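Local coordinates for protein poly A polymerase (Aquifex aeolicus, PDB 4WBY) that adds the terminal adenosine to tRNA ending in CC, using ATP and magnesium, and so completes the CCA terminus, at residues A[237-242]-A[276-281]; A[212-217]-A[270-275]; A[205-210]-A[291-296]; A[218-223]-A[251-256]. All blocks are in the same frame, centred on the assembly; numbering follows the deposited sequence.

Contact 1. Residues A[237-242]-A[276-281]; sequences EGFQWN and LILISN
Leu-278, in the last turn of helix 271-278, pushes its CD2 methyl against Trp-241 and Phe-239, two aromatics of the loop that leads into helix 243-262. This is hydrophobic packing at a helix C-terminus, in the helical part of the chain. The methyl sits over one face of the indole in a CH-pi contact, 3.9 Å from Leu-278 CD2 to the centroid of the Trp-241 six-membered ring and 27° off its normal. It lies nearer the rim, where Leu-278 CD2 is 3.5 Å from Trp-241 CH2. Phe-239 CZ rests on the indole as well, and the same Leu-278 CD2 reaches Phe-239 CZ at 3.8 Å. A chi1 of 169°, which sets CG anti to the backbone N, brings the end of the phenyl up to Leu-278, edge first. A flat ring suits this place because its edge takes up a backbone oxygen while CZ meets the leucine methyl; Leu-232 packs on it too. Without the ring, with an alanine here, Leu-278 CD2 would probably lose one of its aromatic neighbours and a gap would be likely beside the indole. Beyond, Ser-280 OG donates a hydrogen bond to Ile-277 O, 2.7 Å. Leu-278 O lies in the plane of the phenyl at its edge, 3.2 Å from Phe-239 CE1.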
loop_
_atom_site.group_PDB
_atom_site.type_symbol
_atom_site.label_atom_id
_atom_site.label_comp_id
_atom_site.label_asym_id
_atom_site.label_seq_id
_atom_site.Cartn_x
_atom_site.Cartn_y
_atom_site.Cartn_z
ATOM N N GLU A 237 -10.769 14.411 -11.141
ATOM C CA GLU A 237 -11.301 15.567 -11.848
ATOM C C GLU A 237 -10.781 16.864 -11.237
ATOM O O GLU A 237 -10.892 17.080 -10.031
ATOM C CB GLU A 237 -12.830 15.549 -11.825
ATOM C CG GLU A 237 -13.464 15.617 -13.201
ATOM C CD GLU A 237 -13.026 16.839 -13.978
ATOM O OE1 GLU A 237 -12.577 16.681 -15.135
ATOM O OE2 GLU A 237 -13.133 17.959 -13.433
ATOM N N GLY A 238 -10.190 17.709 -12.075
ATOM C CA GLY A 238 -9.686 18.996 -11.634
ATOM C C GLY A 238 -8.334 18.984 -10.941
ATOM O O GLY A 238 -7.877 20.026 -10.464
ATOM N N PHE A 239 -7.687 17.823 -10.875
ATOM C CA PHE A 239 -6.373 17.754 -10.256
ATOM C C PHE A 239 -5.282 18.257 -11.188
ATOM O O PHE A 239 -5.257 17.905 -12.363
ATOM C CB PHE A 239 -6.024 16.326 -9.822
ATOM C CG PHE A 239 -4.584 16.171 -9.419
ATOM C CD1 PHE A 239 -4.158 16.538 -8.152
ATOM C CD2 PHE A 239 -3.646 15.717 -10.328
ATOM C CE1 PHE A 239 -2.828 16.426 -7.797
ATOM C CE2 PHE A 239 -2.319 15.603 -9.978
ATOM C CZ PHE A 239 -1.907 15.956 -8.721
ATOM N N GLN A 240 -4.365 19.052 -10.642
ATOM C CA GLN A 240 -3.164 19.481 -11.353
ATOM C C GLN A 240 -1.964 19.501 -10.410
ATOM O O GLN A 240 -2.080 19.906 -9.250
ATOM C CB GLN A 240 -3.351 20.873 -11.972
ATOM C CG GLN A 240 -4.424 20.961 -13.050
ATOM C CD GLN A 240 -4.574 22.364 -13.609
ATOM O OE1 GLN A 240 -3.733 23.233 -13.370
ATOM N NE2 GLN A 240 -5.651 22.594 -14.353
ATOM N N TRP A 241 -0.816 19.058 -10.906
ATOM C CA TRP A 241 0.433 19.226 -10.175
ATOM C C TRP A 241 0.913 20.670 -10.222
ATOM O O TRP A 241 0.611 21.409 -11.162
ATOM C CB TRP A 241 1.531 18.344 -10.758
ATOM C CG TRP A 241 1.460 16.904 -10.395
ATOM C CD1 TRP A 241 0.908 15.903 -11.133
ATOM C CD2 TRP A 241 1.982 16.293 -9.209
ATOM N NE1 TRP A 241 1.056 14.700 -10.480
ATOM C CE2 TRP A 241 1.706 14.915 -9.294
ATOM C CE3 TRP A 241 2.659 16.778 -8.085
ATOM C CZ2 TRP A 241 2.088 14.015 -8.307
ATOM C CZ3 TRP A 241 3.028 15.883 -7.097
ATOM C CH2 TRP A 241 2.747 14.518 -7.217
ATOM N N ASN A 242 1.675 21.060 -9.206
ATOM C CA ASN A 242 2.502 22.257 -9.286
ATOM C C ASN A 242 3.694 22.101 -8.353
ATOM O O ASN A 242 3.743 21.166 -7.544
ATOM C CB ASN A 242 1.710 23.523 -8.951
ATOM C CG ASN A 242 1.115 23.489 -7.565
ATOM O OD1 ASN A 242 1.836 23.429 -6.574
ATOM N ND2 ASN A 242 -0.210 23.541 -7.487
ATOM N N LEU A 276 -3.631 13.862 1.150
ATOM C CA LEU A 276 -4.239 15.135 1.538
ATOM C C LEU A 276 -3.501 16.327 0.943
ATOM O O LEU A 276 -4.128 17.273 0.474
ATOM C CB LEU A 276 -4.281 15.286 3.060
ATOM C CG LEU A 276 -5.219 14.317 3.782
ATOM C CD1 LEU A 276 -5.224 14.593 5.277
ATOM C CD2 LEU A 276 -6.634 14.410 3.225
ATOM N N ILE A 277 -2.170 16.292 0.969
ATOM C CA ILE A 277 -1.385 17.352 0.337
ATOM C C ILE A 277 -1.631 17.376 -1.180
ATOM O O ILE A 277 -1.813 18.448 -1.767
ATOM C CB ILE A 277 0.127 17.192 0.626
ATOM C CG1 ILE A 277 0.421 17.405 2.118
ATOM C CG2 ILE A 277 0.952 18.152 -0.219
ATOM C CD1 ILE A 277 -0.136 18.708 2.684
ATOM N N LEU A 278 -1.652 16.199 -1.805
ATOM C CA LEU A 278 -1.917 16.087 -3.242
ATOM C C LEU A 278 -3.218 16.742 -3.692
ATOM O O LEU A 278 -3.272 17.367 -4.745
ATOM C CB LEU A 278 -1.966 14.617 -3.655
ATOM C CG LEU A 278 -0.760 13.920 -4.247
ATOM C CD1 LEU A 278 -1.191 12.508 -4.548
ATOM C CD2 LEU A 278 -0.275 14.629 -5.499
ATOM N N ILE A 279 -4.269 16.597 -2.889
ATOM C CA ILE A 279 -5.586 17.078 -3.290
ATOM C C ILE A 279 -5.934 18.401 -2.619
ATOM O O ILE A 279 -7.080 18.840 -2.650
ATOM C CB ILE A 279 -6.686 16.036 -2.981
ATOM C CG1 ILE A 279 -6.812 15.807 -1.469
ATOM C CG2 ILE A 279 -6.401 14.725 -3.734
ATOM C CD1 ILE A 279 -8.039 15.021 -1.056
ATOM N N SER A 280 -4.929 19.044 -2.037
ATOM C CA SER A 280 -5.153 20.235 -1.227
ATOM C C SER A 280 -5.578 21.454 -2.042
ATOM O O SER A 280 -6.005 22.442 -1.465
ATOM C CB SER A 280 -3.897 20.560 -0.416
ATOM O OG SER A 280 -2.815 20.919 -1.257
ATOM N N ASN A 281 -5.484 21.399 -3.367
ATOM C CA ASN A 281 -5.938 22.536 -4.167
ATOM C C ASN A 281 -7.292 22.302 -4.834
ATOM O O ASN A 281 -7.830 23.194 -5.488
ATOM C CB ASN A 281 -4.894 22.901 -5.220
ATOM C CG ASN A 281 -3.697 23.600 -4.622
ATOM O OD1 ASN A 281 -3.825 24.353 -3.655
ATOM N ND2 ASN A 281 -2.523 23.358 -5.189
#

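Contact 2. Residues A[212-217]-A[270-275]; sequences LALRED and YGWLYL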
loop_
_atom_site.group_PDB
_atom_site.type_symbol
_atom_site.label_atom_id
_atom_site.label_comp_id
_atom_site.label_asym_id
_atom_site.label_seq_id
_atom_site.Cartn_x
_atom_site.Cartn_y
_atom_site.Cartn_z
ATOM N N LEU A 212 -3.739 0.851 -2.590
ATOM C CA LEU A 212 -2.573 -0.005 -2.377
ATOM C C LEU A 212 -1.279 0.807 -2.420
ATOM O O LEU A 212 -0.372 0.590 -1.610
ATOM C CB LEU A 212 -2.524 -1.141 -3.409
ATOM C CG LEU A 212 -3.620 -2.197 -3.230
ATOM C CD1 LEU A 212 -3.526 -3.272 -4.304
ATOM C CD2 LEU A 212 -3.560 -2.833 -1.849
ATOM N N ALA A 213 -1.196 1.752 -3.351
ATOM C CA ALA A 213 0.010 2.565 -3.468
ATOM C C ALA A 213 0.280 3.377 -2.203
ATOM O O ALA A 213 1.437 3.497 -1.774
ATOM C CB ALA A 213 -0.086 3.486 -4.677
ATOM N N LEU A 214 -0.770 3.923 -1.589
ATOM C CA LEU A 214 -0.546 4.825 -0.461
ATOM C C LEU A 214 -0.049 4.056 0.777
ATOM O O LEU A 214 0.498 4.656 1.696
ATOM C CB LEU A 214 -1.807 5.647 -0.154
ATOM C CG LEU A 214 -3.053 5.110 0.549
ATOM C CD1 LEU A 214 -2.885 5.019 2.073
ATOM C CD2 LEU A 214 -4.242 6.009 0.204
ATOM N N ARG A 215 -0.193 2.730 0.774
ATOM C CA ARG A 215 0.350 1.885 1.840
ATOM C C ARG A 215 1.863 1.653 1.709
ATOM O O ARG A 215 2.513 1.209 2.657
ATOM C CB ARG A 215 -0.381 0.532 1.852
ATOM C CG ARG A 215 -1.872 0.646 2.178
ATOM C CD ARG A 215 -2.714 -0.524 1.648
ATOM N NE ARG A 215 -2.265 -1.829 2.118
ATOM C CZ ARG A 215 -2.993 -2.943 2.050
ATOM N NH1 ARG A 215 -4.220 -2.916 1.546
ATOM N NH2 ARG A 215 -2.498 -4.088 2.499
ATOM N N GLU A 216 2.423 1.956 0.539
ATOM C CA GLU A 216 3.829 1.630 0.260
ATOM C C GLU A 216 4.816 2.545 0.991
ATOM O O GLU A 216 4.613 3.759 1.060
ATOM C CB GLU A 216 4.108 1.717 -1.244
ATOM C CG GLU A 216 3.302 0.757 -2.112
ATOM C CD GLU A 216 3.860 -0.641 -2.153
ATOM O OE1 GLU A 216 5.079 -0.808 -1.949
ATOM O OE2 GLU A 216 3.073 -1.576 -2.406
ATOM N N ASP A 217 5.905 1.969 1.494
ATOM C CA ASP A 217 6.980 2.774 2.080
ATOM C C ASP A 217 7.492 3.821 1.087
ATOM O O ASP A 217 7.836 4.946 1.471
ATOM C CB ASP A 217 8.143 1.887 2.529
ATOM C CG ASP A 217 7.844 1.118 3.799
ATOM O OD1 ASP A 217 6.893 1.483 4.525
ATOM O OD2 ASP A 217 8.583 0.152 4.080
ATOM N N TYR A 270 0.611 7.040 7.373
ATOM C CA TYR A 270 1.087 8.317 6.840
ATOM C C TYR A 270 0.790 8.548 5.369
ATOM O O TYR A 270 0.784 9.688 4.916
ATOM C CB TYR A 270 2.595 8.454 7.039
ATOM C CG TYR A 270 3.081 8.346 8.466
ATOM C CD1 TYR A 270 2.878 9.385 9.374
ATOM C CD2 TYR A 270 3.805 7.240 8.887
ATOM C CE1 TYR A 270 3.344 9.298 10.675
ATOM C CE2 TYR A 270 4.281 7.145 10.184
ATOM C CZ TYR A 270 4.054 8.177 11.070
ATOM O OH TYR A 270 4.527 8.080 12.351
ATOM N N GLY A 271 0.584 7.475 4.613
ATOM C CA GLY A 271 0.292 7.612 3.196
ATOM C C GLY A 271 -0.869 8.551 2.914
ATOM O O GLY A 271 -0.855 9.285 1.919
ATOM N N TRP A 272 -1.866 8.543 3.795
ATOM C CA TRP A 272 -3.018 9.418 3.618
ATOM C C TRP A 272 -2.637 10.896 3.696
ATOM O O TRP A 272 -3.281 11.732 3.069
ATOM C CB TRP A 272 -4.093 9.116 4.665
ATOM C CG TRP A 272 -4.744 7.788 4.484
ATOM C CD1 TRP A 272 -4.515 6.661 5.212
ATOM C CD2 TRP A 272 -5.729 7.442 3.500
ATOM N NE1 TRP A 272 -5.303 5.637 4.754
ATOM C CE2 TRP A 272 -6.058 6.088 3.702
ATOM C CE3 TRP A 272 -6.371 8.149 2.477
ATOM C CZ2 TRP A 272 -6.996 5.418 2.912
ATOM C CZ3 TRP A 272 -7.305 7.487 1.692
ATOM C CH2 TRP A 272 -7.614 6.133 1.918
ATOM N N LEU A 273 -1.590 11.217 4.453
ATOM C CA LEU A 273 -1.125 12.602 4.537
ATOM C C LEU A 273 -0.591 13.108 3.200
ATOM O O LEU A 273 -0.809 14.260 2.838
ATOM C CB LEU A 273 -0.039 12.750 5.600
ATOM C CG LEU A 273 -0.424 12.426 7.039
ATOM C CD1 LEU A 273 0.752 12.708 7.968
ATOM C CD2 LEU A 273 -1.635 13.228 7.453
ATOM N N TYR A 274 0.126 12.255 2.478
ATOM C CA TYR A 274 0.575 12.613 1.143
ATOM C C TYR A 274 -0.620 12.884 0.253
ATOM O O TYR A 274 -0.625 13.837 -0.518
ATOM C CB TYR A 274 1.425 11.505 0.526
ATOM C CG TYR A 274 2.786 11.327 1.151
ATOM C CD1 TYR A 274 3.871 12.089 0.733
ATOM C CD2 TYR A 274 2.991 10.384 2.149
ATOM C CE1 TYR A 274 5.119 11.918 1.297
ATOM C CE2 TYR A 274 4.233 10.206 2.716
ATOM C CZ TYR A 274 5.293 10.973 2.288
ATOM O OH TYR A 274 6.529 10.790 2.853
ATOM N N LEU A 275 -1.633 12.029 0.363
ATOM C CA LEU A 275 -2.839 12.189 -0.434
ATOM C C LEU A 275 -3.536 13.520 -0.129
ATOM O O LEU A 275 -3.982 14.216 -1.040
ATOM C CB LEU A 275 -3.790 11.022 -0.194
ATOM C CG LEU A 275 -4.924 10.930 -1.206
ATOM C CD1 LEU A 275 -4.385 10.475 -2.557
ATOM C CD2 LEU A 275 -5.987 9.977 -0.689
HETATM O O HOH W 1 0.338 4.614 4.716
#
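Leu-214 meets the indole of Trp-272 with both of its methyls, and it buries more surface than any other residue here. Leu-214 CD2 stands almost exactly above the six-membered ring of Trp-272, 3.6 Å from its centroid and 5° off the normal, a CH-pi contact over the face. Leu-214 CD1 serves the five-membered ring, 3.7 Å from Trp-272 NE1. A branched leucine suits the broad indole because its fork spans both rings; chi1 of 75° holds CG between the backbone N and the carbonyl carbon, turning that fork to the ring. Met-294 packs on both side chains. Here the C-terminal end of helix 203-214 meets the first turn of helix 271-278 within the helical part of the enzyme, where Glu-216 makes a salt bridge to Arg-176 of the ATP site.

The backbones approach closely, with the Leu-214 and Gly-271 CA atoms 4.7 Å apart. Gly-271 CA points a hydrogen at Leu-214 O in a CA-H...O contact of 3.3 Å; any side chain at this position would run into that oxygen, which is why glycine fits.

The polar link is a single water that donates to Leu-214 O at 3.0 Å and accepts from Gly-271 N at 2.9 Å.

Contact 3. Residues A[205-210]-A[291-296]; sequences RLINEI and LEEMSA
Ile-207, on helix 203-214, lies against the end of helix 284-293 with both of its branches. Its CG2 methyl, anti to the backbone N, reaches Met-294 SD at 3.8 Å, while one turn further on Ile-210 CG2 touches Met-294 CE at 3.7 Å. Met-294 can serve both isoleucines because its chain is bent at chi2 and chi3 (-78° and -74°), which lays the thioether across the neighbouring helix; an unbranched, flexible side chain suits such a surface. Met-294 also packs on Lys-211 of that helix.

Contacts with polar residues involve their carbon parts or the backbone. Ile-207 CG1 packs on Glu-293 CG at 3.7 Å, the two side chains crossing at about a right angle, and Ile-207 CG2 lies 3.5 Å from Glu-293 O. Glu-293 thus lends its aliphatic stem to the isoleucine and spends its carboxylate on a salt bridge to Arg-203.

Backbone hydrogen bonds close the helix end: Ala-296 N to Leu-291 O at 2.9 Å and Ser-295 N to Glu-292 O at 3.0 Å, with Ser-295 at positive phi. This Schellman motif packs against a helix that carries, at Arg-205, part of the ATP-binding site.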
loop_
_atom_site.group_PDB
_atom_site.type_symbol
_atom_site.label_atom_id
_atom_site.label_comp_id
_atom_site.label_asym_id
_atom_site.label_seq_id
_atom_site.Cartn_x
_atom_site.Cartn_y
_atom_site.Cartn_z
ATOM N N ARG A 205 -11.652 -0.157 -9.560
ATOM C CA ARG A 205 -10.370 -0.848 -9.604
ATOM C C ARG A 205 -9.199 0.138 -9.602
ATOM O O ARG A 205 -8.157 -0.140 -9.005
ATOM C CB ARG A 205 -10.315 -1.782 -10.814
ATOM C CG ARG A 205 -11.289 -2.939 -10.667
ATOM C CD ARG A 205 -11.132 -3.992 -11.744
ATOM N NE ARG A 205 -9.821 -4.629 -11.709
ATOM C CZ ARG A 205 -8.962 -4.622 -12.724
ATOM N NH1 ARG A 205 -9.288 -4.029 -13.866
ATOM N NH2 ARG A 205 -7.787 -5.221 -12.607
ATOM N N LEU A 206 -9.368 1.294 -10.241
ATOM C CA LEU A 206 -8.342 2.341 -10.164
ATOM C C LEU A 206 -8.181 2.840 -8.733
ATOM O O LEU A 206 -7.067 2.996 -8.238
ATOM C CB LEU A 206 -8.678 3.519 -11.079
ATOM C CG LEU A 206 -8.640 3.265 -12.581
ATOM C CD1 LEU A 206 -8.984 4.536 -13.350
ATOM C CD2 LEU A 206 -7.269 2.732 -12.994
ATOM N N ILE A 207 -9.307 3.097 -8.074
ATOM C CA ILE A 207 -9.295 3.590 -6.702
ATOM C C ILE A 207 -8.625 2.564 -5.782
ATOM O O ILE A 207 -7.800 2.925 -4.932
ATOM C CB ILE A 207 -10.727 3.912 -6.203
ATOM C CG1 ILE A 207 -11.172 5.325 -6.630
ATOM C CG2 ILE A 207 -10.810 3.852 -4.676
ATOM C CD1 ILE A 207 -10.940 5.691 -8.063
ATOM N N ASN A 208 -8.947 1.286 -5.973
ATOM C CA ASN A 208 -8.342 0.240 -5.155
ATOM C C ASN A 208 -6.832 0.211 -5.316
ATOM O O ASN A 208 -6.100 -0.030 -4.360
ATOM C CB ASN A 208 -8.924 -1.136 -5.496
ATOM C CG ASN A 208 -10.336 -1.315 -4.989
ATOM O OD1 ASN A 208 -10.785 -0.596 -4.094
ATOM N ND2 ASN A 208 -11.045 -2.289 -5.552
ATOM N N GLU A 209 -6.357 0.473 -6.528
ATOM C CA GLU A 209 -4.922 0.440 -6.771
ATOM C C GLU A 209 -4.236 1.652 -6.125
ATOM O O GLU A 209 -3.133 1.528 -5.584
ATOM C CB GLU A 209 -4.642 0.357 -8.277
ATOM C CG GLU A 209 -3.186 0.511 -8.675
ATOM C CD GLU A 209 -2.237 -0.452 -7.976
ATOM O OE1 GLU A 209 -2.631 -1.583 -7.610
ATOM O OE2 GLU A 209 -1.071 -0.069 -7.799
ATOM N N ILE A 210 -4.894 2.815 -6.130
ATOM C CA ILE A 210 -4.309 3.974 -5.454
ATOM C C ILE A 210 -4.237 3.714 -3.945
ATOM O O ILE A 210 -3.265 4.097 -3.281
ATOM C CB ILE A 210 -5.094 5.264 -5.741
ATOM C CG1 ILE A 210 -5.040 5.573 -7.240
ATOM C CG2 ILE A 210 -4.520 6.434 -4.947
ATOM C CD1 ILE A 210 -5.881 6.779 -7.663
ATOM N N LEU A 291 -12.262 11.447 -1.158
ATOM C CA LEU A 291 -11.869 10.692 0.031
ATOM C C LEU A 291 -12.937 9.666 0.400
ATOM O O LEU A 291 -12.610 8.580 0.863
ATOM C CB LEU A 291 -11.583 11.622 1.212
ATOM C CG LEU A 291 -10.342 12.510 1.034
ATOM C CD1 LEU A 291 -10.234 13.482 2.199
ATOM C CD2 LEU A 291 -9.064 11.689 0.899
ATOM N N GLU A 292 -14.205 9.997 0.181
ATOM C CA GLU A 292 -15.274 9.031 0.415
ATOM C C GLU A 292 -15.185 7.874 -0.589
ATOM O O GLU A 292 -15.400 6.713 -0.241
ATOM C CB GLU A 292 -16.636 9.723 0.351
ATOM C CG GLU A 292 -16.865 10.653 1.542
ATOM C CD GLU A 292 -18.155 11.444 1.461
ATOM O OE1 GLU A 292 -18.833 11.408 0.413
ATOM O OE2 GLU A 292 -18.486 12.108 2.461
ATOM N N GLU A 293 -14.850 8.194 -1.833
ATOM C CA GLU A 293 -14.650 7.180 -2.859
ATOM C C GLU A 293 -13.491 6.247 -2.494
ATOM O O GLU A 293 -13.509 5.048 -2.786
ATOM C CB GLU A 293 -14.389 7.858 -4.201
ATOM C CG GLU A 293 -14.278 6.926 -5.364
ATOM C CD GLU A 293 -14.410 7.659 -6.678
ATOM O OE1 GLU A 293 -14.004 8.841 -6.750
ATOM O OE2 GLU A 293 -14.939 7.060 -7.629
ATOM N N MET A 294 -12.481 6.819 -1.853
ATOM C CA MET A 294 -11.324 6.074 -1.375
ATOM C C MET A 294 -11.601 5.309 -0.074
ATOM O O MET A 294 -10.718 4.619 0.428
ATOM C CB MET A 294 -10.145 7.029 -1.151
ATOM C CG MET A 294 -9.541 7.618 -2.435
ATOM S SD MET A 294 -8.474 6.449 -3.295
ATOM C CE MET A 294 -7.052 6.480 -2.206
ATOM N N SER A 295 -12.814 5.444 0.467
ATOM C CA SER A 295 -13.149 4.894 1.783
ATOM C C SER A 295 -12.108 5.306 2.825
ATOM O O SER A 295 -11.682 4.497 3.657
ATOM C CB SER A 295 -13.267 3.367 1.736
ATOM O OG SER A 295 -14.313 2.953 0.873
ATOM N N ALA A 296 -11.692 6.567 2.776
ATOM C CA ALA A 296 -10.692 7.060 3.713
ATOM C C ALA A 296 -11.172 6.935 5.157
ATOM O O ALA A 296 -12.361 7.099 5.441
ATOM C CB ALA A 296 -10.332 8.508 3.397
#

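Contact 4. Residues A[218-223]-A[251-256]; sequences RFLEIL and ALRKVV
The guanidinium of Arg-253 receives Leu-220 CD2 over one face, 3.6 Å above its plane and toward the rim, while the carboxylate of Glu-221 and a water lie at its edge. Leu-220 CD2 is 3.7 Å from Arg-253 NE. A leucine suits this place because it offers an apolar cover for one face of the flat cation without competing for its N-H groups. At the edge, Arg-253 NH1 forms a salt bridge to Glu-221 OE2 at 3.2 Å, though the hydrogen bond in it is weak, bent to 121°. The carboxylate and guanidinium planes are 49° apart. Arg-253 gets there by a chain that leaves with CG anti to the backbone N (chi1 178°) and bends at chi3. Arg-218 also pairs with this carboxylate: its NE makes a salt bridge to Glu-221 OE1 at 3.0 Å, met from above the carboxylate plane. The water joins all three, accepting from Arg-218 NH2 and Arg-253 NH1 and donating to Glu-221 OE1 at 2.6 Å. Glu-221 is thus likely to offset the two positive charges around it. Replacing Glu-221 by an alanine is likely to leave both arginines without their shared carboxylate and the water without this acceptor. Tying helix 219-228 to helix 243-262, the arrangement is a water-bridged interhelical salt-bridge network.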
loop_
_atom_site.group_PDB
_atom_site.type_symbol
_atom_site.label_atom_id
_atom_site.label_comp_id
_atom_site.label_asym_id
_atom_site.label_seq_id
_atom_site.Cartn_x
_atom_site.Cartn_y
_atom_site.Cartn_z
ATOM N N ARG A 218 7.532 3.446 -0.189
ATOM C CA ARG A 218 8.032 4.332 -1.231
ATOM C C ARG A 218 6.898 5.046 -1.981
ATOM O O ARG A 218 6.997 5.295 -3.180
ATOM C CB ARG A 218 8.895 3.538 -2.224
ATOM C CG ARG A 218 10.118 2.877 -1.611
ATOM C CD ARG A 218 11.300 3.825 -1.496
ATOM N NE ARG A 218 11.100 4.859 -0.485
ATOM C CZ ARG A 218 11.239 4.666 0.823
ATOM N NH1 ARG A 218 11.569 3.469 1.289
ATOM N NH2 ARG A 218 11.037 5.669 1.666
ATOM N N PHE A 219 5.819 5.381 -1.280
ATOM C CA PHE A 219 4.709 6.094 -1.914
ATOM C C PHE A 219 5.164 7.392 -2.604
ATOM O O PHE A 219 4.677 7.703 -3.682
ATOM C CB PHE A 219 3.611 6.384 -0.878
ATOM C CG PHE A 219 2.331 6.954 -1.455
ATOM C CD1 PHE A 219 1.826 6.516 -2.676
ATOM C CD2 PHE A 219 1.601 7.888 -0.732
ATOM C CE1 PHE A 219 0.629 7.036 -3.181
ATOM C CE2 PHE A 219 0.404 8.416 -1.227
ATOM C CZ PHE A 219 -0.086 7.990 -2.452
ATOM N N LEU A 220 6.080 8.146 -2.000
ATOM C CA LEU A 220 6.536 9.383 -2.638
ATOM C C LEU A 220 7.199 9.097 -3.992
ATOM O O LEU A 220 6.947 9.802 -4.967
ATOM C CB LEU A 220 7.496 10.164 -1.729
ATOM C CG LEU A 220 7.962 11.508 -2.308
ATOM C CD1 LEU A 220 6.779 12.350 -2.805
ATOM C CD2 LEU A 220 8.777 12.288 -1.287
ATOM N N GLU A 221 8.020 8.051 -4.062
ATOM C CA GLU A 221 8.633 7.683 -5.334
ATOM C C GLU A 221 7.572 7.267 -6.348
ATOM O O GLU A 221 7.686 7.555 -7.547
ATOM C CB GLU A 221 9.643 6.552 -5.147
ATOM C CG GLU A 221 10.972 6.994 -4.539
ATOM C CD GLU A 221 10.978 7.080 -3.022
ATOM O OE1 GLU A 221 9.926 6.855 -2.386
ATOM O OE2 GLU A 221 12.061 7.385 -2.467
ATOM N N ILE A 222 6.542 6.578 -5.871
ATOM C CA ILE A 222 5.456 6.173 -6.749
ATOM C C ILE A 222 4.705 7.410 -7.254
ATOM O O ILE A 222 4.365 7.494 -8.437
ATOM C CB ILE A 222 4.505 5.198 -6.039
ATOM C CG1 ILE A 222 5.249 3.895 -5.697
ATOM C CG2 ILE A 222 3.279 4.895 -6.894
ATOM C CD1 ILE A 222 4.506 2.991 -4.717
ATOM N N LEU A 223 4.464 8.377 -6.369
ATOM C CA LEU A 223 3.832 9.629 -6.776
ATOM C C LEU A 223 4.660 10.375 -7.823
ATOM O O LEU A 223 4.100 10.989 -8.728
ATOM C CB LEU A 223 3.582 10.545 -5.571
ATOM C CG LEU A 223 2.462 10.060 -4.644
ATOM C CD1 LEU A 223 2.364 10.946 -3.401
ATOM C CD2 LEU A 223 1.125 9.990 -5.373
ATOM N N ALA A 251 8.818 17.892 1.922
ATOM C CA ALA A 251 8.860 18.409 3.285
ATOM C C ALA A 251 8.122 17.459 4.223
ATOM O O ALA A 251 8.557 17.205 5.354
ATOM C CB ALA A 251 8.250 19.807 3.355
ATOM N N LEU A 252 7.007 16.924 3.736
ATOM C CA LEU A 252 6.208 16.007 4.528
ATOM C C LEU A 252 6.984 14.727 4.827
ATOM O O LEU A 252 6.922 14.220 5.941
ATOM C CB LEU A 252 4.891 15.687 3.821
ATOM C CG LEU A 252 3.986 14.672 4.530
ATOM C CD1 LEU A 252 3.467 15.203 5.858
ATOM C CD2 LEU A 252 2.822 14.226 3.634
ATOM N N ARG A 253 7.719 14.207 3.848
ATOM C CA ARG A 253 8.485 12.987 4.089
ATOM C C ARG A 253 9.477 13.167 5.245
ATOM O O ARG A 253 9.642 12.273 6.071
ATOM C CB ARG A 253 9.219 12.533 2.827
ATOM C CG ARG A 253 10.060 11.279 3.054
ATOM C CD ARG A 253 10.493 10.636 1.755
ATOM N NE ARG A 253 11.492 11.456 1.086
ATOM C CZ ARG A 253 12.081 11.130 -0.057
ATOM N NH1 ARG A 253 11.769 9.992 -0.666
ATOM N NH2 ARG A 253 12.984 11.943 -0.589
ATOM N N LYS A 254 10.118 14.329 5.321
ATOM C CA LYS A 254 11.025 14.593 6.430
ATOM C C LYS A 254 10.275 14.580 7.761
ATOM O O LYS A 254 10.772 14.046 8.751
ATOM C CB LYS A 254 11.749 15.930 6.247
ATOM C CG LYS A 254 12.696 15.950 5.051
ATOM C CD LYS A 254 13.399 17.291 4.930
ATOM C CE LYS A 254 14.386 17.307 3.775
ATOM N NZ LYS A 254 15.508 16.353 3.993
ATOM N N VAL A 255 9.078 15.157 7.780
ATOM C CA VAL A 255 8.280 15.217 9.005
ATOM C C VAL A 255 7.811 13.823 9.425
ATOM O O VAL A 255 7.888 13.451 10.601
ATOM C CB VAL A 255 7.059 16.151 8.832
ATOM C CG1 VAL A 255 6.089 16.016 10.012
ATOM C CG2 VAL A 255 7.519 17.596 8.674
ATOM N N VAL A 256 7.342 13.048 8.454
ATOM C CA VAL A 256 6.851 11.702 8.713
ATOM C C VAL A 256 7.963 10.775 9.200
ATOM O O VAL A 256 7.767 9.981 10.126
ATOM C CB VAL A 256 6.195 11.108 7.445
ATOM C CG1 VAL A 256 6.119 9.581 7.514
ATOM C CG2 VAL A 256 4.823 11.731 7.231
HETATM O O HOH W 2 10.001 7.824 0.065
#

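How the contacts relate
All four contacts lie in a helical region of the chain, in residues 205-296. Along the chain, helix 203-214 serves contacts 3 and 2, helix 219-228 contact 4, the following loop contact 1, helix 243-262 contact 4, helix 271-278 contacts 2 and 1, and helix 284-293 contact 3. Contact 3 thus brackets the other three in sequence, and contact 4 falls between the two halves of contact 2. Contacts 2 and 4 have centres 8 Å apart; contacts 3 and 4, with centres about 19 Å apart, do not touch. Leu-278 touches Leu-223 of helix 219-228, and Trp-272 touches Ala-296, just past helix 284-293. Helix 203-214, which carries ATP-binding Arg-205, is thus joined through contacts 2 and 3 to helices 271-278 and 284-293.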